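Local coordinates for protein TRAP dicarboxylate transporter-DctP subunit (Desulfovibrio desulfuricans subsp. desulfuricans, PDB 4NHB) that binds sn-glycerol-3-phosphate and probably delivers it, as a periplasmic solute receptor, to a TRAP transporter for uptake, at residues C90-G93 / T94-S97; M103-L106 / E107-M110; A261-R264 / S265-V269; S309-L312 / F313-V317. One frame throughout, in Å; residues are numbered along the deposited sequence.

How the contacts relate
Of four short-range contacts in series, two hold ligand-binding residues and two are helix packing away from the site; none nests within or crosses another. Along the chain, contact 1 turns the end of strand 89-92 into a 3-10 segment, and contact 2 closes a tight turn in the long connection before helix 115-122. Both touch sn-glycerol-3-phosphate and each other. Contact 3 is one stretch of the long helix 252-286, its centre about 17 Å from that of contact 1. Contact 4, on helix 311-316, returns to pack against contact 2, their centres about 10 Å apart, and so ties the C-terminal helices to the pocket loop. Contacts 3 and 4 lie farthest apart, about 30 Å between centres.

Contact 1 of 4, residues C90-G93 / T94-S97; sequences CATG and TQTS. With G3P (sn-glycerol-3-phosphate), chain P.
G93 and T96 meet through the backbone: T96 N donates to G93 O at 3.2 Å in an almost perfectly straight bond, the N-H...O angle being 179°. A second bond of this kind, S97 N to T94 O at 2.9 Å, continues the winding, and S97 OG reaches the same carbonyl oxygen at 2.6 Å from nearly straight ahead of it, so that T94 O is gripped twice.

Among the side-chain polar contacts, Q95 folds back on the strand. Its bend at chi2 (81°) brings OE1 back to G93 N, in a weak bond of 2.9 Å, and leaves NE2 directed at the ligand. T96 OG1 bonds to Y241, while T94 OG1 bonds to E107.

This is a strand of a periplasmic binding protein running into a 3-10 turn at the solute cleft, and the junction supplies part of the binding site, which K37, R151, R171 and H238 help to complete. T94 N donates to O1 of sn-glycerol-3-phosphate at 3.1 Å, and G93 CA passes 3.4 Å from the same O1. Q95 NE2, also bonded to E75, reaches O2 of the ligand weakly at 3.4 Å.

The apolar component is small and buried: the side chains of T92 and T96 run antiparallel alongside each other, touching through their methyls, CG2 to CG2 3.7 Å.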
# COMPACT_ATOMS: atom_id res chain seq x y z
N CYS A 90 -3.36 5.78 11.85
CA CYS A 90 -2.92 6.21 10.51
C CYS A 90 -3.05 5.05 9.56
O CYS A 90 -3.04 3.90 9.98
CB CYS A 90 -1.48 6.76 10.51
SG CYS A 90 -0.15 5.61 10.81
N ALA A 91 -3.25 5.36 8.27
CA ALA A 91 -3.26 4.35 7.21
C ALA A 91 -2.01 4.55 6.36
O ALA A 91 -1.77 5.66 5.86
CB ALA A 91 -4.49 4.52 6.33
N THR A 92 -1.22 3.50 6.20
CA THR A 92 -0.06 3.58 5.34
C THR A 92 0.38 2.17 4.95
O THR A 92 -0.27 1.18 5.36
CB THR A 92 1.06 4.43 6.00
OG1 THR A 92 2.00 4.84 5.01
CG2 THR A 92 1.81 3.67 7.08
N GLY A 93 1.44 2.09 4.15
CA GLY A 93 1.96 0.83 3.68
C GLY A 93 3.39 0.51 4.12
O GLY A 93 3.74 0.60 5.30
N THR A 94 4.21 0.09 3.16
CA THR A 94 5.55 -0.40 3.50
C THR A 94 6.53 0.73 3.88
O THR A 94 7.76 0.49 4.03
CB THR A 94 6.14 -1.22 2.36
OG1 THR A 94 6.09 -0.43 1.17
CG2 THR A 94 5.37 -2.56 2.18
N GLN A 95 6.00 1.95 4.00
CA GLN A 95 6.71 3.06 4.63
C GLN A 95 7.20 2.63 6.02
O GLN A 95 8.24 3.06 6.51
CB GLN A 95 5.80 4.28 4.74
CG GLN A 95 5.42 4.98 3.38
CD GLN A 95 4.26 4.29 2.63
OE1 GLN A 95 3.89 3.14 2.92
NE2 GLN A 95 3.69 4.99 1.67
N THR A 96 6.43 1.77 6.68
CA THR A 96 6.78 1.35 8.03
C THR A 96 7.91 0.36 8.02
O THR A 96 8.38 -0.06 9.10
CB THR A 96 5.57 0.72 8.75
OG1 THR A 96 5.14 -0.41 7.99
CG2 THR A 96 4.41 1.70 8.86
N SER A 97 8.38 -0.03 6.84
CA SER A 97 9.64 -0.76 6.74
C SER A 97 10.82 0.02 7.32
O SER A 97 11.84 -0.58 7.60
CB SER A 97 9.94 -1.19 5.29
OG SER A 97 10.24 -0.10 4.44
O1 G3P P . 2.95 0.74 0.43
C1 G3P P . 3.87 1.61 -0.17
C2 G3P P . 3.19 2.43 -1.26
O2 G3P P . 2.13 3.16 -0.70
C3 G3P P . 4.20 3.40 -1.89
O1P G3P P . 3.81 3.69 -3.19
O4P G3P P . 1.75 4.89 -2.70
O2P G3P P . 3.93 6.19 -2.87
O3P G3P P . 2.86 5.29 -4.94
P G3P P . 3.05 5.11 -3.43

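Contact 2 of 4, residues M103-L106 / E107-M110; sequences MAML and ETPM. With G3P (sn-glycerol-3-phosphate), chain P.
The side chains of M105 and T108 run alongside each other in the same direction, three residues apart round a 3-10 turn that carries the chain toward the solute pocket of this family 7 binding protein. The hydroxyl of T108 does the touching. With OG1 turned back beside its own backbone N (chi1 -61°), it donates to M105 O at 2.7 Å, approaching from the flank of the carbonyl and tilted slightly from its plane, while it also sits 3.5 Å from M105 CB. T108 N makes a weaker bond to the same oxygen at 3.2 Å, so two donors of one residue hold M105 O. The thioether of M105 bends at chi3, returning its CE to within 4.0 Å of T108 OG1; beyond, helix 320-329 and F313 enclose it.

E107 is oriented quite differently. Its N bonds to A104 O at 3.0 Å, but its side chain leaves the turn and runs extended beyond CG (chi2 -179°). That reach puts the carboxylate at the ligand, where OE2 accepts a hydrogen bond from O1 of sn-glycerol-3-phosphate at 2.7 Å. Further partners fix the rotation of the carboxylate: Y178, with T94, holds OE1, and the backbone N of I237 holds OE2, so both oxygens of this buried acid are secured. Beyond T108 the backbone is extended through P109, whose O accepts a hydrogen bond from W310 NE1 at 2.8 Å.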
# COMPACT_ATOMS: atom_id res chain seq x y z
N MET A 103 8.40 -5.51 7.34
CA MET A 103 7.19 -4.87 6.78
C MET A 103 7.31 -4.68 5.28
O MET A 103 6.29 -4.71 4.56
CB MET A 103 6.92 -3.53 7.46
CG MET A 103 6.70 -3.61 8.94
SD MET A 103 5.35 -4.70 9.38
CE MET A 103 4.02 -3.58 9.79
N ALA A 104 8.54 -4.48 4.80
CA ALA A 104 8.76 -4.37 3.35
C ALA A 104 8.22 -5.58 2.62
O ALA A 104 7.75 -5.46 1.50
CB ALA A 104 10.24 -4.21 3.04
N MET A 105 8.29 -6.74 3.25
CA MET A 105 7.87 -7.97 2.60
C MET A 105 6.36 -8.11 2.35
O MET A 105 5.96 -9.00 1.62
CB MET A 105 8.42 -9.18 3.36
CG MET A 105 9.95 -9.19 3.38
SD MET A 105 10.68 -10.76 3.94
CE MET A 105 10.61 -11.68 2.44
N LEU A 106 5.56 -7.21 2.93
CA LEU A 106 4.14 -7.09 2.58
C LEU A 106 3.99 -6.86 1.08
O LEU A 106 2.99 -7.26 0.48
CB LEU A 106 3.46 -5.96 3.37
CG LEU A 106 3.27 -6.21 4.90
CD1 LEU A 106 2.91 -4.94 5.72
CD2 LEU A 106 2.22 -7.24 5.14
N GLU A 107 4.99 -6.21 0.47
CA GLU A 107 4.99 -5.92 -0.97
C GLU A 107 6.14 -6.59 -1.75
O GLU A 107 6.65 -6.04 -2.71
CB GLU A 107 4.97 -4.38 -1.17
CG GLU A 107 3.72 -3.74 -0.62
CD GLU A 107 3.62 -2.23 -0.81
OE1 GLU A 107 4.66 -1.56 -1.04
OE2 GLU A 107 2.47 -1.71 -0.70
N THR A 108 6.51 -7.81 -1.34
CA THR A 108 7.54 -8.63 -2.01
C THR A 108 7.23 -8.73 -3.48
O THR A 108 6.14 -9.19 -3.87
CB THR A 108 7.58 -10.06 -1.41
OG1 THR A 108 7.90 -9.99 -0.03
CG2 THR A 108 8.58 -10.98 -2.12
N PRO A 109 8.16 -8.26 -4.34
CA PRO A 109 7.83 -8.31 -5.76
C PRO A 109 7.66 -9.75 -6.24
O PRO A 109 8.36 -10.62 -5.76
CB PRO A 109 9.03 -7.63 -6.42
CG PRO A 109 9.57 -6.70 -5.37
CD PRO A 109 9.34 -7.42 -4.07
N MET A 110 6.73 -9.98 -7.14
CA MET A 110 6.57 -11.30 -7.75
C MET A 110 6.18 -12.39 -6.77
O MET A 110 6.49 -13.56 -6.99
CB MET A 110 7.89 -11.73 -8.40
CG MET A 110 8.48 -10.72 -9.32
SD MET A 110 7.29 -10.25 -10.56
CE MET A 110 6.53 -11.83 -10.99
O1 G3P P . 2.95 0.74 0.43
C1 G3P P . 3.87 1.61 -0.17
C2 G3P P . 3.19 2.43 -1.26
O2 G3P P . 2.13 3.16 -0.70
C3 G3P P . 4.20 3.40 -1.89
O1P G3P P . 3.81 3.69 -3.19
O4P G3P P . 1.75 4.89 -2.70
O2P G3P P . 3.93 6.19 -2.87
O3P G3P P . 2.86 5.29 -4.94
P G3P P . 3.05 5.11 -3.43

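Contact 3 of 4, residues A261-R264 / S265-V269; sequences AAKR and SADDV
The carboxylate of D267 has K263 on two sides of it. At its open edge NZ lies close to the carboxylate plane, 2.8 Å from OD1, whose syn lone pair it uses, and 2.9 Å from OD2 in a weaker bond; together they make a forked salt bridge. Over one face stands the carbonyl oxygen of the same lysine, K263 O, 3.3 Å from D267 CG, with K263 CD toward that face too, 3.4 Å from OD1. The lysine gets there by leaving with CG anti to its backbone N (chi1 176°) and then bending at each later torsion. D268 repeats the face contact one residue on, R264 O sitting 3.3 Å from its CG.

R119 adds a second salt bridge to D267 OD1, and with K263 it probably offsets the nearby carboxylate of E123. D268 bonds to Y53, and R264 makes a cation-pi contact with the same tyrosine. On the inner side, S265 OG bonds to G46 O, against helix 42-57. Regular bonds such as D267 N to K263 O, 2.9 Å, run beneath the salt bridge. The whole is an i to i+4 lysine-aspartate pair on an alpha-helix, here the long helix 252-286 of a TRAP solute-binding protein.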
# COMPACT_ATOMS: atom_id res chain seq x y z
N ALA A 261 -14.04 -3.67 13.50
CA ALA A 261 -14.15 -2.61 12.49
C ALA A 261 -12.99 -2.64 11.49
O ALA A 261 -13.21 -2.49 10.29
CB ALA A 261 -14.27 -1.27 13.13
N ALA A 262 -11.78 -2.90 11.97
CA ALA A 262 -10.62 -3.01 11.05
C ALA A 262 -10.76 -4.22 10.15
O ALA A 262 -10.46 -4.15 8.95
CB ALA A 262 -9.32 -3.07 11.80
N LYS A 263 -11.26 -5.33 10.69
CA LYS A 263 -11.38 -6.54 9.90
C LYS A 263 -12.45 -6.35 8.83
O LYS A 263 -12.25 -6.66 7.66
CB LYS A 263 -11.70 -7.74 10.78
CG LYS A 263 -11.93 -9.07 10.02
CD LYS A 263 -10.88 -9.33 8.90
CE LYS A 263 -10.59 -10.84 8.67
NZ LYS A 263 -11.09 -11.39 7.36
N ARG A 264 -13.60 -5.84 9.24
CA ARG A 264 -14.70 -5.64 8.29
C ARG A 264 -14.32 -4.67 7.15
O ARG A 264 -14.62 -4.92 5.99
CB ARG A 264 -15.97 -5.14 9.01
CG ARG A 264 -16.44 -5.98 10.18
CD ARG A 264 -17.77 -6.74 9.90
NE ARG A 264 -18.90 -5.91 9.47
CZ ARG A 264 -19.82 -5.35 10.27
NH1 ARG A 264 -19.75 -5.49 11.58
NH2 ARG A 264 -20.80 -4.62 9.74
N SER A 265 -13.68 -3.56 7.52
CA SER A 265 -13.22 -2.59 6.57
C SER A 265 -12.21 -3.20 5.58
O SER A 265 -12.34 -3.04 4.38
CB SER A 265 -12.59 -1.41 7.30
OG SER A 265 -12.03 -0.59 6.32
N ALA A 266 -11.23 -3.95 6.08
CA ALA A 266 -10.27 -4.61 5.20
C ALA A 266 -10.98 -5.56 4.25
O ALA A 266 -10.70 -5.61 3.04
CB ALA A 266 -9.27 -5.37 6.03
N ASP A 267 -11.90 -6.33 4.81
CA ASP A 267 -12.68 -7.30 4.01
C ASP A 267 -13.43 -6.61 2.84
O ASP A 267 -13.48 -7.13 1.71
CB ASP A 267 -13.62 -8.11 4.93
CG ASP A 267 -12.87 -9.23 5.69
OD1 ASP A 267 -11.63 -9.39 5.54
OD2 ASP A 267 -13.49 -9.96 6.47
N ASP A 268 -13.97 -5.43 3.09
CA ASP A 268 -14.69 -4.66 2.08
C ASP A 268 -13.75 -4.25 0.95
O ASP A 268 -14.09 -4.32 -0.23
CB ASP A 268 -15.29 -3.41 2.71
CG ASP A 268 -16.51 -3.71 3.60
OD1 ASP A 268 -17.04 -4.83 3.56
OD2 ASP A 268 -16.93 -2.81 4.34
N VAL A 269 -12.55 -3.79 1.32
CA VAL A 269 -11.58 -3.29 0.34
C VAL A 269 -11.06 -4.45 -0.54
O VAL A 269 -10.93 -4.30 -1.80
CB VAL A 269 -10.42 -2.58 1.01
CG1 VAL A 269 -9.37 -2.22 -0.02
CG2 VAL A 269 -10.89 -1.33 1.80

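Contact 4 of 4, residues S309-L312 / F313-V317; sequences SWKL and FYDTV
W310 and F313 form the apolar centre, an oblique pair in which the five-membered ring of W310 and the F313 ring have centroids 5.7 Å apart and planes inclined at 44°. The nearest atoms are W310 CD1 and F313 CE2, 3.9 Å from each other. Y314 reaches W310, its CE2 4.1 Å from W310 CB, and presents its ring edge to K311 CA. Helix 320-329 packs on W310 and Y314.

A step outward, L312 and T316 meet through methyls, CD1 to CG2 3.9 Å. T316 places OG1 between its backbone N and carbonyl carbon (chi1 53°), and from there the hydroxyl bonds to L312 O; T316 N bonds to that oxygen from the opposite face of the carbonyl. W310 O likewise takes two donors, F313 N and Y314 N.

The polar edge faces solvent. K311, extended until its last bend at chi4, brings NZ to the open edge of the D315 carboxylate, near its plane, 3.2 Å from OD1 on its syn side and, more weakly, 3.1 Å from OD2. This i to i+4 lysine-aspartate salt bridge sits on the exposed side of the short helix 311-316, whose F313 is buried against the loop that carries M105, and which ends as V317 leaves helical geometry.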
# COMPACT_ATOMS: atom_id res chain seq x y z
N SER A 309 15.72 -8.82 -6.59
CA SER A 309 15.46 -7.82 -5.56
C SER A 309 15.20 -8.46 -4.19
O SER A 309 15.28 -7.78 -3.18
CB SER A 309 14.29 -6.89 -5.96
OG SER A 309 13.07 -7.58 -6.21
N TRP A 310 14.90 -9.76 -4.14
CA TRP A 310 14.72 -10.41 -2.85
C TRP A 310 16.00 -10.43 -2.00
O TRP A 310 15.93 -10.63 -0.79
CB TRP A 310 14.18 -11.83 -3.01
CG TRP A 310 12.81 -11.90 -3.64
CD1 TRP A 310 12.09 -10.85 -4.17
CD2 TRP A 310 12.00 -13.06 -3.82
NE1 TRP A 310 10.88 -11.30 -4.65
CE2 TRP A 310 10.80 -12.65 -4.44
CE3 TRP A 310 12.17 -14.41 -3.50
CZ2 TRP A 310 9.79 -13.55 -4.76
CZ3 TRP A 310 11.17 -15.29 -3.81
CH2 TRP A 310 9.99 -14.87 -4.44
N LYS A 311 17.18 -10.22 -2.61
CA LYS A 311 18.39 -10.15 -1.79
C LYS A 311 18.20 -9.06 -0.75
O LYS A 311 18.63 -9.20 0.40
CB LYS A 311 19.64 -9.84 -2.64
CG LYS A 311 20.90 -9.55 -1.80
CD LYS A 311 22.07 -9.05 -2.68
CE LYS A 311 23.20 -8.34 -1.87
NZ LYS A 311 23.83 -9.22 -0.82
N LEU A 312 17.53 -7.98 -1.13
CA LEU A 312 17.26 -6.93 -0.17
C LEU A 312 16.66 -7.53 1.11
O LEU A 312 17.03 -7.13 2.21
CB LEU A 312 16.31 -5.85 -0.74
CG LEU A 312 15.67 -4.94 0.30
CD1 LEU A 312 16.78 -4.16 0.99
CD2 LEU A 312 14.61 -3.98 -0.31
N PHE A 313 15.75 -8.50 0.98
CA PHE A 313 15.07 -9.04 2.14
C PHE A 313 15.97 -10.04 2.91
O PHE A 313 15.96 -10.09 4.15
CB PHE A 313 13.78 -9.76 1.76
CG PHE A 313 12.82 -8.95 0.92
CD1 PHE A 313 12.45 -7.69 1.29
CD2 PHE A 313 12.30 -9.46 -0.25
CE1 PHE A 313 11.56 -6.96 0.51
CE2 PHE A 313 11.41 -8.73 -1.01
CZ PHE A 313 11.06 -7.49 -0.63
N TYR A 314 16.66 -10.88 2.17
CA TYR A 314 17.57 -11.83 2.79
C TYR A 314 18.64 -11.07 3.60
O TYR A 314 18.99 -11.48 4.72
CB TYR A 314 18.21 -12.70 1.73
CG TYR A 314 17.28 -13.74 1.12
CD1 TYR A 314 16.76 -14.77 1.89
CD2 TYR A 314 17.00 -13.73 -0.24
CE1 TYR A 314 15.95 -15.76 1.33
CE2 TYR A 314 16.19 -14.69 -0.81
CZ TYR A 314 15.68 -15.71 -0.02
OH TYR A 314 14.89 -16.66 -0.59
N ASP A 315 19.10 -9.94 3.04
CA ASP A 315 20.08 -9.09 3.70
C ASP A 315 19.51 -8.43 4.94
O ASP A 315 20.18 -8.32 5.96
CB ASP A 315 20.54 -7.98 2.78
CG ASP A 315 21.47 -8.45 1.68
OD1 ASP A 315 21.89 -9.62 1.64
OD2 ASP A 315 21.77 -7.60 0.82
N THR A 316 18.26 -7.96 4.86
CA THR A 316 17.69 -7.10 5.91
C THR A 316 16.72 -7.76 6.90
O THR A 316 16.52 -7.25 8.01
CB THR A 316 16.94 -5.89 5.31
OG1 THR A 316 15.97 -6.33 4.34
CG2 THR A 316 17.93 -4.91 4.65
N VAL A 317 16.10 -8.87 6.49
CA VAL A 317 15.07 -9.52 7.32
C VAL A 317 15.53 -10.90 7.77
O VAL A 317 15.71 -11.79 6.93
CB VAL A 317 13.77 -9.70 6.54
CG1 VAL A 317 12.66 -10.28 7.46
CG2 VAL A 317 13.33 -8.39 5.93